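Local atomic coordinates of clp gene regulator (ClgR) (Corynebacterium glutamicum, PDB entry 3F52), a protein that probably acts as a DNA-binding transcriptional activator of the helix-turn-helix type, regulating the genes of the Clp protease. Residues Glu27-Ala32 and Asp86-Ala91. Sequence-based numbering, arbitrary orientation.
Sequences EALGAA and DVLIEA
A91 sets its methyl group between A28, L29 and A32, three residues of helix 25-40. With the alanines A28, A32 and A91 where the helices come closest, the axes of 27-32 and 86-91 approach to 8.1 Å at 118° between their N-to-C directions, and the CA atoms of A28 and A91 lie 4.7 Å apart. At this spacing methyls rest on backbone as much as on each other: A28 CB is 3.3 Å from A91 O, while A32 CB lies 3.5 Å from V87 O, an oxygen already bonded within its own helix to A91 N.

The helices joined here, 25-40 and 84-92, are the first and last of the five in this all-helical helix-turn-helix domain. Among the helices between them, 70-80 contributes L73, which packs on L29, and C77, which packs on V87, extending the apolar core.

L29 supplies the longer reach. Its CB and CG pass beside A91 without touching it closely; chi1 of -148°, well short of a staggered anti position, sets CG, and chi2 of 52° then turns CD1 toward the partner helix. CD1 meets A91 CB at 4.0 Å, L88 CD1 at 4.1 Å and V87 CG1 at 4.2 Å; CD2 stays farther from that helix. Leucine suits this place because its branch carries a methyl out to three partner side chains.

V87 CG1 also touches A32 CB. At the solvent edge, the aliphatic CB and CG of E90 lie against that same methyl, a glutamate being amphipathic enough for a border. Beyond the interface, L88 and I89 pack on L25 and I89 of the second subunit.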
# COMPACT_ATOMS: atom_id res chain seq x y z
N GLU B 27 5.20 -6.10 -3.44
CA GLU B 27 6.65 -6.30 -3.55
C GLU B 27 7.44 -5.17 -2.91
O GLU B 27 8.38 -5.40 -2.15
CB GLU B 27 7.04 -6.44 -5.01
CG GLU B 27 6.50 -7.76 -5.61
CD GLU B 27 6.70 -7.89 -7.09
OE1 GLU B 27 6.83 -6.85 -7.77
OE2 GLU B 27 6.70 -9.04 -7.59
N ALA B 28 7.04 -3.93 -3.22
CA ALA B 28 7.74 -2.76 -2.66
C ALA B 28 7.52 -2.71 -1.13
O ALA B 28 8.45 -2.50 -0.36
CB ALA B 28 7.22 -1.47 -3.36
N LEU B 29 6.29 -2.90 -0.69
CA LEU B 29 5.98 -2.94 0.74
C LEU B 29 6.71 -4.07 1.45
O LEU B 29 7.22 -3.89 2.57
CB LEU B 29 4.47 -3.13 0.91
CG LEU B 29 3.63 -2.58 2.05
CD1 LEU B 29 3.87 -1.08 2.20
CD2 LEU B 29 2.10 -2.86 1.78
N GLY B 30 6.74 -5.25 0.81
CA GLY B 30 7.49 -6.38 1.42
C GLY B 30 8.97 -6.08 1.58
O GLY B 30 9.58 -6.40 2.60
N ALA B 31 9.56 -5.46 0.57
CA ALA B 31 10.98 -5.10 0.61
C ALA B 31 11.24 -4.07 1.72
O ALA B 31 12.26 -4.15 2.42
CB ALA B 31 11.43 -4.58 -0.74
N ALA B 32 10.31 -3.12 1.89
CA ALA B 32 10.41 -2.10 2.95
C ALA B 32 10.37 -2.79 4.33
O ALA B 32 11.23 -2.55 5.18
CB ALA B 32 9.29 -1.10 2.82
N ASP B 86 5.95 5.49 7.56
CA ASP B 86 7.38 5.38 7.26
C ASP B 86 7.68 4.15 6.39
O ASP B 86 8.51 4.21 5.48
CB ASP B 86 8.23 5.35 8.54
CG ASP B 86 8.30 6.71 9.25
OD1 ASP B 86 7.96 7.78 8.65
OD2 ASP B 86 8.72 6.71 10.45
N VAL B 87 7.02 3.03 6.67
CA VAL B 87 7.15 1.84 5.83
C VAL B 87 6.65 2.12 4.42
O VAL B 87 7.29 1.74 3.45
CB VAL B 87 6.44 0.62 6.48
CG1 VAL B 87 6.43 -0.58 5.55
CG2 VAL B 87 7.16 0.29 7.80
N LEU B 88 5.53 2.81 4.31
CA LEU B 88 4.96 3.15 2.99
C LEU B 88 5.86 4.10 2.16
O LEU B 88 6.06 3.90 0.95
CB LEU B 88 3.57 3.75 3.14
CG LEU B 88 2.74 3.95 1.87
CD1 LEU B 88 2.52 2.61 1.15
CD2 LEU B 88 1.38 4.57 2.24
N ILE B 89 6.43 5.12 2.79
CA ILE B 89 7.31 5.98 2.06
C ILE B 89 8.59 5.21 1.63
O ILE B 89 9.09 5.40 0.52
CB ILE B 89 7.59 7.32 2.81
CG1 ILE B 89 8.09 8.39 1.83
CG2 ILE B 89 8.55 7.11 3.95
CD1 ILE B 89 6.95 8.93 0.97
N GLU B 90 9.10 4.32 2.48
CA GLU B 90 10.23 3.48 2.06
C GLU B 90 9.86 2.61 0.84
O GLU B 90 10.66 2.48 -0.11
CB GLU B 90 10.71 2.58 3.22
CG GLU B 90 12.02 1.81 2.94
CD GLU B 90 13.19 2.73 2.57
OE1 GLU B 90 13.38 3.79 3.23
OE2 GLU B 90 13.95 2.38 1.64
N ALA B 91 8.66 2.04 0.87
CA ALA B 91 8.15 1.22 -0.23
C ALA B 91 8.12 2.00 -1.54
O ALA B 91 8.43 1.47 -2.62
CB ALA B 91 6.77 0.72 0.13